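Local coordinates for putative hydrolase YdeN (Bacillus subtilis, PDB 1UXO), which is probably a serine hydrolase of the alpha/beta-hydrolase fold, in the RBBP9 family, whose natural substrate is not established, at residues Q6-H11 against D37-P42; Y68-S73 against G94-S99; K129-I134 against Q153-L158. The protein carries 2 engineered substitutions. All coordinates share one frame; numbering follows the deposited sequence.

Overall arrangement
All three contacts pair neighbouring parallel strands of one six-stranded sheet, each closing a separate beta-alpha-beta unit, in series along the chain. Contact 2 lies at the middle, its centre about 2 Å from the centre of the chain, with every touching residue buried; it is held by regular backbone bonds and hydrocarbon, and carries the predicted nucleophile. Contacts 1 and 3 bring in the two outermost strands, on opposite sides of the centre, and add polar side chains. Contact 1, still largely buried, has an amide-carboxylate pair and a histidine; contact 3, only partly buried and with exposed residues, has an arginine bound to the turn after a helix. Backbone bonds tie contact 2 to both.

Contact 1: Q6-H11 against D37-P42; sequences QVYIIH and DILNMP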
ATOM      1  N   GLN A   6      10.558   9.816  -5.011  1.00 13.40           N
ATOM      2  CA  GLN A   6      10.824   8.416  -4.955  1.00 12.31           C
ATOM      3  C   GLN A   6       9.518   7.731  -4.622  1.00 11.13           C
ATOM      4  O   GLN A   6       8.823   8.128  -3.695  1.00  9.54           O
ATOM      5  CB  GLN A   6      11.858   8.112  -3.846  1.00 13.25           C
ATOM      6  CG  GLN A   6      12.019   6.621  -3.551  1.00 17.30           C
ATOM      7  CD  GLN A   6      12.743   5.890  -4.656  1.00 20.75           C
ATOM      8  OE1 GLN A   6      13.738   6.389  -5.138  1.00 22.46           O
ATOM      9  NE2 GLN A   6      12.227   4.741  -5.084  1.00 21.95           N
ATOM     10  N   VAL A   7       9.185   6.681  -5.358  1.00  9.53           N
ATOM     11  CA  VAL A   7       7.954   5.956  -5.080  1.00 10.22           C
ATOM     12  C   VAL A   7       8.392   4.544  -4.775  1.00  9.66           C
ATOM     13  O   VAL A   7       9.188   3.972  -5.545  1.00 10.93           O
ATOM     14  CB  VAL A   7       7.063   5.916  -6.305  1.00  9.73           C
ATOM     15  CG1 VAL A   7       5.860   5.044  -6.043  1.00 10.01           C
ATOM     16  CG2 VAL A   7       6.695   7.324  -6.701  1.00 10.44           C
ATOM     17  N   TYR A   8       7.924   3.987  -3.677  1.00  8.33           N
ATOM     18  CA  TYR A   8       8.155   2.574  -3.365  1.00  8.61           C
ATOM     19  C   TYR A   8       6.852   1.810  -3.540  1.00  8.36           C
ATOM     20  O   TYR A   8       5.783   2.303  -3.146  1.00 10.25           O
ATOM     21  CB  TYR A   8       8.696   2.381  -1.953  1.00  8.16           C
ATOM     22  CG  TYR A   8      10.135   2.787  -1.756  1.00 10.56           C
ATOM     23  CD1 TYR A   8      11.173   2.138  -2.419  1.00 11.96           C
ATOM     24  CD2 TYR A   8      10.464   3.861  -0.952  1.00 11.87           C
ATOM     25  CE1 TYR A   8      12.520   2.515  -2.184  1.00 11.17           C
ATOM     26  CE2 TYR A   8      11.751   4.225  -0.730  1.00 12.30           C
ATOM     27  CZ  TYR A   8      12.772   3.588  -1.385  1.00 12.02           C
ATOM     28  OH  TYR A   8      14.072   3.986  -1.150  1.00 15.28           O
ATOM     29  N   ILE A   9       6.931   0.616  -4.103  1.00  8.43           N
ATOM     30  CA  ILE A   9       5.748  -0.205  -4.356  1.00  8.20           C
ATOM     31  C   ILE A   9       5.903  -1.509  -3.586  1.00  8.76           C
ATOM     32  O   ILE A   9       6.930  -2.210  -3.733  1.00  8.55           O
ATOM     33  CB  ILE A   9       5.582  -0.446  -5.849  1.00  7.84           C
ATOM     34  CG1 ILE A   9       5.417   0.852  -6.602  1.00  8.89           C
ATOM     35  CG2 ILE A   9       4.374  -1.429  -6.171  1.00  8.29           C
ATOM     36  CD1 ILE A   9       5.758   0.693  -8.106  1.00  9.36           C
ATOM     37  N   ILE A  10       4.899  -1.839  -2.774  1.00  8.19           N
ATOM     38  CA  ILE A  10       4.979  -2.995  -1.857  1.00  9.13           C
ATOM     39  C   ILE A  10       3.795  -3.947  -2.074  1.00  9.26           C
ATOM     40  O   ILE A  10       2.616  -3.574  -1.953  1.00  9.75           O
ATOM     41  CB  ILE A  10       5.018  -2.528  -0.362  1.00  9.89           C
ATOM     42  CG1 ILE A  10       6.103  -1.505  -0.114  1.00 12.28           C
ATOM     43  CG2 ILE A  10       5.175  -3.765   0.571  1.00 10.94           C
ATOM     44  CD1 ILE A  10       5.732  -0.074  -0.261  1.00 14.59           C
ATOM     45  N   HIS A  11       4.125  -5.204  -2.338  1.00  9.78           N
ATOM     46  CA  HIS A  11       3.163  -6.239  -2.686  1.00  9.31           C
ATOM     47  C   HIS A  11       2.562  -6.918  -1.460  1.00 10.01           C
ATOM     48  O   HIS A  11       2.876  -6.589  -0.341  1.00 10.83           O
ATOM     49  CB  HIS A  11       3.845  -7.302  -3.576  1.00  9.42           C
ATOM     50  CG  HIS A  11       4.899  -8.087  -2.851  1.00  9.78           C
ATOM     51  ND1 HIS A  11       4.602  -9.018  -1.880  1.00 11.84           N
ATOM     52  CD2 HIS A  11       6.255  -8.053  -2.945  1.00 11.46           C
ATOM     53  CE1 HIS A  11       5.736  -9.529  -1.402  1.00 12.45           C
ATOM     54  NE2 HIS A  11       6.754  -8.977  -2.050  1.00 11.14           N
ATOM     55  N   ASP A  37      10.616   2.089  -7.292  1.00 11.86           N
ATOM     56  CA  ASP A  37      11.252   0.815  -6.944  1.00 12.36           C
ATOM     57  C   ASP A  37      10.227  -0.104  -6.291  1.00 11.32           C
ATOM     58  O   ASP A  37       9.561   0.283  -5.351  1.00 11.99           O
ATOM     59  CB  ASP A  37      12.454   1.060  -6.049  1.00 13.43           C
ATOM     60  CG  ASP A  37      13.543   1.849  -6.803  1.00 17.48           C
ATOM     61  OD1 ASP A  37      14.308   1.213  -7.578  1.00 21.09           O
ATOM     62  OD2 ASP A  37      13.627   3.104  -6.781  1.00 20.65           O
ATOM     63  N   ILE A  38      10.054  -1.291  -6.866  1.00 10.68           N
ATOM     64  CA  ILE A  38       9.207  -2.301  -6.322  1.00  9.62           C
ATOM     65  C   ILE A  38       9.989  -3.117  -5.291  1.00 10.64           C
ATOM     66  O   ILE A  38      11.007  -3.727  -5.628  1.00 12.81           O
ATOM     67  CB  ILE A  38       8.655  -3.230  -7.419  1.00  8.89           C
ATOM     68  CG1 ILE A  38       8.055  -2.447  -8.628  1.00  9.48           C
ATOM     69  CG2 ILE A  38       7.637  -4.158  -6.767  1.00 10.13           C
ATOM     70  CD1 ILE A  38       8.009  -3.211  -9.893  1.00  8.87           C
ATOM     71  N   LEU A  39       9.492  -3.166  -4.070  1.00 10.93           N
ATOM     72  CA  LEU A  39      10.197  -3.832  -2.990  1.00 11.79           C
ATOM     73  C   LEU A  39       9.659  -5.228  -2.813  1.00 13.11           C
ATOM     74  O   LEU A  39       8.433  -5.396  -2.590  1.00 18.97           O
ATOM     75  CB  LEU A  39       9.980  -3.078  -1.689  1.00 11.38           C
ATOM     76  CG  LEU A  39      10.513  -1.668  -1.674  1.00 12.43           C
ATOM     77  CD1 LEU A  39      10.396  -1.094  -0.263  1.00 14.89           C
ATOM     78  CD2 LEU A  39      11.934  -1.598  -2.152  1.00 14.72           C
ATOM     79  N   ASN A  40      10.535  -6.199  -2.706  1.00 10.40           N
ATOM     80  CA  ASN A  40      10.134  -7.543  -2.371  1.00 10.48           C
ATOM     81  C   ASN A  40      10.212  -7.751  -0.876  1.00 11.34           C
ATOM     82  O   ASN A  40      11.152  -7.275  -0.212  1.00 11.20           O
ATOM     83  CB  ASN A  40      11.018  -8.555  -3.071  1.00 10.78           C
ATOM     84  CG  ASN A  40      10.748  -8.635  -4.535  1.00 12.24           C
ATOM     85  OD1 ASN A  40       9.640  -9.032  -4.922  1.00 14.41           O
ATOM     86  ND2 ASN A  40      11.732  -8.266  -5.373  1.00  9.82           N
HETATM   87  N   MSE A  41       9.227  -8.470  -0.343  1.00 10.92           N
HETATM   88  CA  MSE A  41       9.218  -8.852   1.063  1.00 12.47           C
HETATM   89  C   MSE A  41       9.677 -10.306   1.244  1.00 12.83           C
HETATM   90  O   MSE A  41       9.484 -11.140   0.353  1.00 14.25           O
HETATM   91  CB  MSE A  41       7.820  -8.667   1.638  1.00 11.83           C
HETATM   92  CG  MSE A  41       7.327  -7.242   1.555  1.00 12.75           C
HETATM   93 SE   MSE A  41       8.195  -6.014   2.854  1.00 17.96          SE
HETATM   94  CE  MSE A  41       9.259  -4.878   1.531  1.00 16.06           C
ATOM     95  N   PRO A  42      10.253 -10.637   2.395  1.00 12.93           N
ATOM     96  CA  PRO A  42      10.685 -12.026   2.634  1.00 14.06           C
ATOM     97  C   PRO A  42       9.531 -13.004   2.810  1.00 14.60           C
ATOM     98  O   PRO A  42       8.519 -12.704   3.387  1.00 13.49           O
ATOM     99  CB  PRO A  42      11.542 -11.930   3.894  1.00 14.56           C
ATOM    100  CG  PRO A  42      11.205 -10.674   4.513  1.00 14.73           C
ATOM    101  CD  PRO A  42      10.584  -9.748   3.507  1.00 13.41           C
TER
HETATM  102  O   HOH W   1      15.762   4.874  -6.266  1.00 37.85           O
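Three backbone hydrogen bonds pair strand 6-10 with residues 37-39 in parallel: Asp37 N donates to Val7 O, Ile9 N to Asp37 O, and Leu39 N to Ile9 O, the last 2.8 Å long. Two side-chain bonds sit at the ends. At the start, Gln6 NE2 gives a 2.7 Å bond to the anti lone pair of Asp37 OD2; amide and carboxylate are nearly coplanar, 24° apart, and a water donates to both Gln6 OE1 and Asp37 OD2. Gln35 NE2 also binds OD2. Past the strands, Met41 N donates to His11 NE2 (3.0 Å), lying 33° out of the ring plane. The His11 ring reaches across because CG stands between the backbone N and the carbonyl carbon (chi1 67°), and CE1 rests on Met41 CB at 3.8 Å. Replacing His11 by an alanine is likely to leave Met41 N without its acceptor and open a gap beside the Met41 side chain. Apolar contacts divide between the two sheet faces. On one, Leu39 CD2 lies 3.8 Å from Tyr8 CD1, while the Tyr8 hydroxyl bonds to Thr62; on the other, Ile9 CD1 meets Ile38 CG1 at 3.9 Å, beside Phe22 of helix 22-31. Strands 6-10 and 35-39 with that helix form a beta-alpha-beta unit at one edge of the alpha/beta-hydrolase sheet.

Contact 2: Y68-S73 against G94-S99; sequences YLVAHS and GIILVS
Strands 68-72 and 94-98 run parallel, their axes 8° apart, and five hydrogen bonds stitch them in unbroken sequence: Leu69 N to Gly94 O, Ile96 N to Leu69 O, Ala71 N to Ile96 O, Val98 N to Ala71 O, and Ser73 N to Val98 O, the last 2.8 Å long and almost straight. Close CA-H...O contacts reinforce them, as from Ile95 CA to Leu69 O. At the opening end the Tyr68 ring comes close to the backbone of Gly94, its CD1 3.5 Å from Gly94 N; Gly94, having no side chain, lets the ring lie this near. Val70 CG2 packs on Ile96 CB at 4.3 Å on the same face as Tyr68, which helix 177-188 covers. Leu69 CB against Ile95 CG2 (4.1 Å) and Ala71 CB near Leu97 CD2 occupy the other, where helix 75-84 packs on Ala71 and Leu97. Towards the C-terminal end, His72 places CG anti to its backbone N, beside the carbonyl carbon, which brings CD2 to 3.9 Å from Val98 CG1. Ser99 OG lies at the edge of the same ring, near its plane. His72 NE2 is bonded to the carbonyl oxygen of His166, and Ser73 CB sits 4.0 Å above the centre of the His72 ring. Ser73, the predicted nucleophile, has backbone angles of 55° and -117°, a strained conformation at the sharp turn between strand 67-72 and helix 75-84. Its side chain lies about 3 Å from that of His166, and Ser99 lies near Asp139, the other predicted members of the charge relay. This strand-turn-helix placement of the serine is the nucleophile elbow of alpha/beta-hydrolases.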
ATOM      1  N   TYR A  68       6.816   8.454  -1.628  1.00 10.43           N
ATOM      2  CA  TYR A  68       5.446   7.962  -1.697  1.00 10.56           C
ATOM      3  C   TYR A  68       5.426   6.460  -1.653  1.00  9.58           C
ATOM      4  O   TYR A  68       6.262   5.794  -2.283  1.00 10.85           O
ATOM      5  CB  TYR A  68       4.765   8.405  -2.988  1.00 11.85           C
ATOM      6  CG  TYR A  68       4.679   9.900  -3.121  1.00 12.09           C
ATOM      7  CD1 TYR A  68       3.507  10.591  -2.821  1.00 11.85           C
ATOM      8  CD2 TYR A  68       5.776  10.628  -3.524  1.00 13.09           C
ATOM      9  CE1 TYR A  68       3.461  11.985  -2.909  1.00 14.18           C
ATOM     10  CE2 TYR A  68       5.732  12.019  -3.602  1.00 15.02           C
ATOM     11  CZ  TYR A  68       4.576  12.678  -3.298  1.00 14.97           C
ATOM     12  OH  TYR A  68       4.547  14.038  -3.401  1.00 19.24           O
ATOM     13  N   LEU A  69       4.507   5.908  -0.888  1.00  9.22           N
ATOM     14  CA  LEU A  69       4.399   4.469  -0.742  1.00  8.97           C
ATOM     15  C   LEU A  69       3.063   3.986  -1.321  1.00  9.57           C
ATOM     16  O   LEU A  69       1.987   4.453  -0.912  1.00 10.43           O
ATOM     17  CB  LEU A  69       4.489   4.068   0.751  1.00 10.00           C
ATOM     18  CG  LEU A  69       5.594   4.690   1.623  1.00  8.85           C
ATOM     19  CD1 LEU A  69       5.475   4.287   3.097  1.00 13.00           C
ATOM     20  CD2 LEU A  69       6.962   4.242   1.039  1.00 11.90           C
ATOM     21  N   VAL A  70       3.138   3.038  -2.233  1.00  8.09           N
ATOM     22  CA  VAL A  70       1.984   2.411  -2.846  1.00  8.20           C
ATOM     23  C   VAL A  70       2.039   0.950  -2.427  1.00  8.15           C
ATOM     24  O   VAL A  70       3.010   0.261  -2.703  1.00  8.04           O
ATOM     25  CB  VAL A  70       2.035   2.517  -4.376  1.00  8.38           C
ATOM     26  CG1 VAL A  70       0.857   1.727  -5.047  1.00 10.53           C
ATOM     27  CG2 VAL A  70       2.055   3.982  -4.777  1.00 10.09           C
ATOM     28  N   ALA A  71       0.992   0.476  -1.800  1.00  7.98           N
ATOM     29  CA  ALA A  71       0.968  -0.896  -1.297  1.00  7.47           C
ATOM     30  C   ALA A  71      -0.268  -1.616  -1.767  1.00  8.33           C
ATOM     31  O   ALA A  71      -1.299  -0.969  -2.013  1.00  7.47           O
ATOM     32  CB  ALA A  71       1.013  -0.861   0.223  1.00  9.01           C
ATOM     33  N   HIS A  72      -0.153  -2.957  -1.867  1.00  7.81           N
ATOM     34  CA  HIS A  72      -1.242  -3.793  -2.235  1.00  8.90           C
ATOM     35  C   HIS A  72      -1.514  -4.850  -1.166  1.00  8.06           C
ATOM     36  O   HIS A  72      -0.590  -5.516  -0.660  1.00  8.29           O
ATOM     37  CB  HIS A  72      -0.978  -4.486  -3.587  1.00  8.38           C
ATOM     38  CG  HIS A  72      -2.141  -5.323  -4.077  1.00 11.26           C
ATOM     39  ND1 HIS A  72      -1.969  -6.612  -4.543  1.00 13.51           N
ATOM     40  CD2 HIS A  72      -3.466  -5.044  -4.227  1.00 10.30           C
ATOM     41  CE1 HIS A  72      -3.144  -7.101  -4.919  1.00 14.58           C
ATOM     42  NE2 HIS A  72      -4.066  -6.175  -4.751  1.00 10.81           N
ATOM     43  N   SER A  73      -2.774  -4.905  -0.774  1.00  7.72           N
ATOM     44  CA  SER A  73      -3.307  -5.938   0.104  1.00  9.06           C
ATOM     45  C   SER A  73      -2.505  -6.022   1.422  1.00  8.79           C
ATOM     46  O   SER A  73      -2.420  -5.003   2.160  1.00  8.67           O
ATOM     47  CB  SER A  73      -3.426  -7.248  -0.702  1.00 10.71           C
ATOM     48  OG  SER A  73      -4.272  -8.175  -0.019  1.00 16.96           O
ATOM     49  N   GLY A  94       3.129  10.754   0.630  1.00 11.31           N
ATOM     50  CA  GLY A  94       1.833  10.119   0.651  1.00 11.63           C
ATOM     51  C   GLY A  94       1.872   8.632   0.582  1.00 10.82           C
ATOM     52  O   GLY A  94       2.934   8.019   0.370  1.00 11.91           O
ATOM     53  N   ILE A  95       0.692   8.056   0.790  1.00 10.75           N
ATOM     54  CA  ILE A  95       0.466   6.608   0.727  1.00  9.64           C
ATOM     55  C   ILE A  95      -0.814   6.312  -0.047  1.00  9.15           C
ATOM     56  O   ILE A  95      -1.823   7.071  -0.003  1.00  8.95           O
ATOM     57  CB  ILE A  95       0.378   5.968   2.140  1.00 10.53           C
ATOM     58  CG1 ILE A  95      -0.801   6.502   2.949  1.00  9.27           C
ATOM     59  CG2 ILE A  95       1.672   6.078   2.921  1.00 10.05           C
ATOM     60  CD1 ILE A  95      -0.910   5.845   4.343  1.00 11.78           C
ATOM     61  N   ILE A  96      -0.759   5.245  -0.826  1.00  8.51           N
ATOM     62  CA  ILE A  96      -1.914   4.734  -1.498  1.00  8.65           C
ATOM     63  C   ILE A  96      -2.028   3.262  -1.146  1.00  8.17           C
ATOM     64  O   ILE A  96      -1.082   2.492  -1.353  1.00  9.40           O
ATOM     65  CB  ILE A  96      -1.799   4.916  -2.992  1.00  9.49           C
ATOM     66  CG1 ILE A  96      -1.700   6.393  -3.370  1.00 10.00           C
ATOM     67  CG2 ILE A  96      -3.007   4.364  -3.677  1.00 10.69           C
ATOM     68  CD1 ILE A  96      -1.484   6.626  -4.889  1.00 12.05           C
ATOM     69  N   LEU A  97      -3.163   2.896  -0.598  1.00  8.24           N
ATOM     70  CA  LEU A  97      -3.389   1.546  -0.087  1.00  8.12           C
ATOM     71  C   LEU A  97      -4.392   0.859  -0.966  1.00  8.61           C
ATOM     72  O   LEU A  97      -5.600   1.062  -0.819  1.00  9.33           O
ATOM     73  CB  LEU A  97      -3.845   1.587   1.361  1.00  9.75           C
ATOM     74  CG  LEU A  97      -3.002   2.491   2.264  1.00 10.85           C
ATOM     75  CD1 LEU A  97      -3.570   2.568   3.685  1.00 12.32           C
ATOM     76  CD2 LEU A  97      -1.581   1.988   2.320  1.00 10.37           C
ATOM     77  N   VAL A  98      -3.884   0.032  -1.888  1.00  8.59           N
ATOM     78  CA  VAL A  98      -4.745  -0.744  -2.783  1.00  8.25           C
ATOM     79  C   VAL A  98      -5.232  -2.014  -2.105  1.00  7.96           C
ATOM     80  O   VAL A  98      -4.428  -2.845  -1.694  1.00  7.48           O
ATOM     81  CB  VAL A  98      -4.067  -1.043  -4.115  1.00  8.13           C
ATOM     82  CG1 VAL A  98      -5.063  -1.592  -5.085  1.00  9.19           C
ATOM     83  CG2 VAL A  98      -3.465   0.251  -4.673  1.00  9.61           C
ATOM     84  N   SER A  99      -6.546  -2.113  -1.943  1.00  7.55           N
ATOM     85  CA  SER A  99      -7.194  -3.188  -1.185  1.00  8.21           C
ATOM     86  C   SER A  99      -6.713  -3.227   0.239  1.00  8.04           C
ATOM     87  O   SER A  99      -6.497  -4.318   0.793  1.00  9.31           O
ATOM     88  CB  SER A  99      -6.971  -4.502  -1.863  1.00  8.76           C
ATOM     89  OG  SER A  99      -7.311  -4.414  -3.205  1.00  9.87           O
TER

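Contact 3: K129-I134 against Q153-L158; sequences KHRAVI and QIDAAL
Arg131 reaches the turn that follows helix 144-153 and donates to the carbonyls of Ile154 and Asp155, the two residues just past its end. NE bonds to Ile154 O at 3.0 Å, nearly in line with that C=O, and NH2 to Asp155 O, also at 3.0 Å; a weak NE bond to Asp155 O adds to the grip. Both acceptors stand at the edge of the guanidinium, somewhat tilted from its plane. NH2 also forms a long salt bridge of 3.4 Å with Asp155 OD2, the carboxylate turned 44° from the guanidinium. A bend at chi3 (-64°) turns the group towards these oxygens. NH1 is taken by Ala128 O, and NE, NH1 and NH2 each have an acceptor. Asp155, with positive phi, ends the helix in a Schellman motif, in which Ala156 N bonds back to Ala151 O, in the last turn of the helix. Beyond it the strands pair in parallel: Ala157 N donates to Arg131 O, and Ala157 O accepts Val133 N at 2.8 Å. Apolar groups touch alongside these bonds, with Arg131 CB 3.9 Å from Ala156 CB and Val133 CG1 3.8 Å from Leu158 CD1. Helix 144-153 packs on Val133 and Leu158, helix 177-188 on Ala132 across the sheet, and helix 121-127 touches Arg131 and Ile154; strand 157-161 is the outermost strand on this side of the sheet, beside strand 128-136, whose other neighbour is strand 92-98.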
ATOM      1  N   LYS A 129       1.311  13.022   3.987  1.00 11.03           N
ATOM      2  CA  LYS A 129       0.563  14.235   3.621  1.00 12.42           C
ATOM      3  C   LYS A 129      -0.702  13.956   2.813  1.00 11.85           C
ATOM      4  O   LYS A 129      -1.761  14.565   3.030  1.00 11.91           O
ATOM      5  CB  LYS A 129       1.508  15.212   2.895  1.00 14.02           C
ATOM      6  CG  LYS A 129       0.896  16.493   2.416  1.00 17.51           C
ATOM      7  CD  LYS A 129       1.950  17.399   1.745  1.00 24.24           C
ATOM      8  CE  LYS A 129       1.453  18.841   1.596  1.00 28.00           C
ATOM      9  NZ  LYS A 129       2.104  19.575   0.422  1.00 28.44           N
ATOM     10  N   HIS A 130      -0.586  13.060   1.861  1.00 10.01           N
ATOM     11  CA  HIS A 130      -1.676  12.667   1.012  1.00 10.37           C
ATOM     12  C   HIS A 130      -1.985  11.195   1.231  1.00  9.34           C
ATOM     13  O   HIS A 130      -1.079  10.390   1.261  1.00  9.42           O
ATOM     14  CB  HIS A 130      -1.280  12.905  -0.449  1.00 11.27           C
ATOM     15  CG  HIS A 130      -0.989  14.353  -0.764  1.00 13.44           C
ATOM     16  ND1 HIS A 130      -1.978  15.295  -0.891  1.00 17.94           N
ATOM     17  CD2 HIS A 130       0.184  14.994  -0.990  1.00 15.26           C
ATOM     18  CE1 HIS A 130      -1.422  16.481  -1.146  1.00 20.20           C
ATOM     19  NE2 HIS A 130      -0.109  16.322  -1.233  1.00 18.20           N
ATOM     20  N   ARG A 131      -3.247  10.856   1.424  1.00  7.50           N
ATOM     21  CA  ARG A 131      -3.637   9.455   1.719  1.00  7.29           C
ATOM     22  C   ARG A 131      -4.860   9.030   0.906  1.00  7.01           C
ATOM     23  O   ARG A 131      -5.838   9.769   0.847  1.00  7.72           O
ATOM     24  CB  ARG A 131      -3.908   9.285   3.205  1.00  8.49           C
ATOM     25  CG  ARG A 131      -2.844   9.855   4.149  1.00  7.30           C
ATOM     26  CD  ARG A 131      -3.237   9.879   5.661  1.00  7.15           C
ATOM     27  NE  ARG A 131      -4.378  10.782   5.841  1.00  9.64           N
ATOM     28  CZ  ARG A 131      -4.315  12.118   5.869  1.00  7.56           C
ATOM     29  NH1 ARG A 131      -3.139  12.753   5.741  1.00  6.51           N
ATOM     30  NH2 ARG A 131      -5.439  12.824   6.019  1.00  9.19           N
ATOM     31  N   ALA A 132      -4.787   7.831   0.335  1.00  6.72           N
ATOM     32  CA  ALA A 132      -5.875   7.247  -0.429  1.00  7.37           C
ATOM     33  C   ALA A 132      -5.908   5.748  -0.277  1.00  7.20           C
ATOM     34  O   ALA A 132      -4.862   5.101  -0.029  1.00  6.33           O
ATOM     35  CB  ALA A 132      -5.758   7.604  -1.910  1.00  8.41           C
ATOM     36  N   VAL A 133      -7.127   5.241  -0.346  1.00  7.98           N
ATOM     37  CA  VAL A 133      -7.453   3.806  -0.418  1.00  8.06           C
ATOM     38  C   VAL A 133      -8.225   3.530  -1.728  1.00  8.19           C
ATOM     39  O   VAL A 133      -9.208   4.229  -2.081  1.00  9.18           O
ATOM     40  CB  VAL A 133      -8.295   3.374   0.758  1.00  7.39           C
ATOM     41  CG1 VAL A 133      -8.705   1.903   0.635  1.00  7.79           C
ATOM     42  CG2 VAL A 133      -7.571   3.626   2.049  1.00  7.22           C
ATOM     43  N   ILE A 134      -7.752   2.556  -2.494  1.00  8.21           N
ATOM     44  CA  ILE A 134      -8.427   2.142  -3.729  1.00  7.80           C
ATOM     45  C   ILE A 134      -8.922   0.740  -3.487  1.00  8.08           C
ATOM     46  O   ILE A 134      -8.143  -0.132  -3.077  1.00  8.96           O
ATOM     47  CB  ILE A 134      -7.433   2.140  -4.879  1.00  8.59           C
ATOM     48  CG1 ILE A 134      -6.850   3.561  -5.017  1.00 11.89           C
ATOM     49  CG2 ILE A 134      -8.094   1.606  -6.137  1.00  8.39           C
ATOM     50  CD1 ILE A 134      -5.831   3.769  -6.100  1.00 14.14           C
ATOM     51  N   GLN A 153     -10.916   5.586   9.129  1.00  8.47           N
ATOM     52  CA  GLN A 153     -10.030   5.614  10.298  1.00  9.70           C
ATOM     53  C   GLN A 153      -8.796   6.514  10.090  1.00 10.01           C
ATOM     54  O   GLN A 153      -8.309   7.165  11.033  1.00  9.52           O
ATOM     55  CB  GLN A 153      -9.577   4.196  10.599  1.00  9.98           C
ATOM     56  CG  GLN A 153     -10.687   3.345  11.142  1.00 11.15           C
ATOM     57  CD  GLN A 153     -10.283   1.923  11.341  1.00 15.87           C
ATOM     58  OE1 GLN A 153      -9.601   1.331  10.486  1.00 17.56           O
ATOM     59  NE2 GLN A 153     -10.679   1.347  12.495  1.00 18.87           N
ATOM     60  N   ILE A 154      -8.279   6.522   8.860  1.00 10.14           N
ATOM     61  CA  ILE A 154      -7.092   7.309   8.532  1.00  9.64           C
ATOM     62  C   ILE A 154      -7.364   8.504   7.613  1.00  8.93           C
ATOM     63  O   ILE A 154      -6.433   9.020   7.033  1.00  9.97           O
ATOM     64  CB  ILE A 154      -5.899   6.442   7.977  1.00  9.75           C
ATOM     65  CG1 ILE A 154      -6.221   5.845   6.591  1.00  8.01           C
ATOM     66  CG2 ILE A 154      -5.478   5.369   9.013  1.00 11.77           C
ATOM     67  CD1 ILE A 154      -4.982   5.343   5.841  1.00  8.11           C
ATOM     68  N   ASP A 155      -8.608   8.985   7.563  1.00  8.42           N
ATOM     69  CA  ASP A 155      -8.967  10.149   6.779  1.00  8.93           C
ATOM     70  C   ASP A 155      -8.291  10.150   5.401  1.00  8.39           C
ATOM     71  O   ASP A 155      -7.609  11.100   5.000  1.00  8.29           O
ATOM     72  CB  ASP A 155      -8.683  11.464   7.524  1.00  8.90           C
ATOM     73  CG  ASP A 155      -9.205  12.663   6.765  1.00 12.25           C
ATOM     74  OD1 ASP A 155     -10.283  12.516   6.075  1.00 15.04           O
ATOM     75  OD2 ASP A 155      -8.618  13.805   6.768  1.00 14.01           O
ATOM     76  N   ALA A 156      -8.524   9.057   4.684  1.00  8.25           N
ATOM     77  CA  ALA A 156      -8.033   8.860   3.323  1.00  9.43           C
ATOM     78  C   ALA A 156      -9.177   8.961   2.307  1.00  9.01           C
ATOM     79  O   ALA A 156     -10.262   8.523   2.573  1.00 10.77           O
ATOM     80  CB  ALA A 156      -7.383   7.514   3.197  1.00  9.39           C
ATOM     81  N   ALA A 157      -8.889   9.499   1.128  1.00  9.07           N
ATOM     82  CA  ALA A 157      -9.795   9.496  -0.022  1.00  9.28           C
ATOM     83  C   ALA A 157      -9.993   8.062  -0.463  1.00  9.52           C
ATOM     84  O   ALA A 157      -9.012   7.324  -0.631  1.00 10.19           O
ATOM     85  CB  ALA A 157      -9.183  10.272  -1.169  1.00  9.84           C
ATOM     86  N   LEU A 158     -11.246   7.661  -0.617  1.00  8.37           N
ATOM     87  CA  LEU A 158     -11.580   6.280  -1.042  1.00  8.59           C
ATOM     88  C   LEU A 158     -12.017   6.326  -2.493  1.00  8.35           C
ATOM     89  O   LEU A 158     -12.915   7.102  -2.873  1.00  8.79           O
ATOM     90  CB  LEU A 158     -12.690   5.729  -0.199  1.00  8.85           C
ATOM     91  CG  LEU A 158     -13.189   4.319  -0.564  1.00  9.62           C
ATOM     92  CD1 LEU A 158     -12.163   3.264  -0.183  1.00  8.99           C
ATOM     93  CD2 LEU A 158     -14.480   4.043   0.124  1.00 10.84           C
TER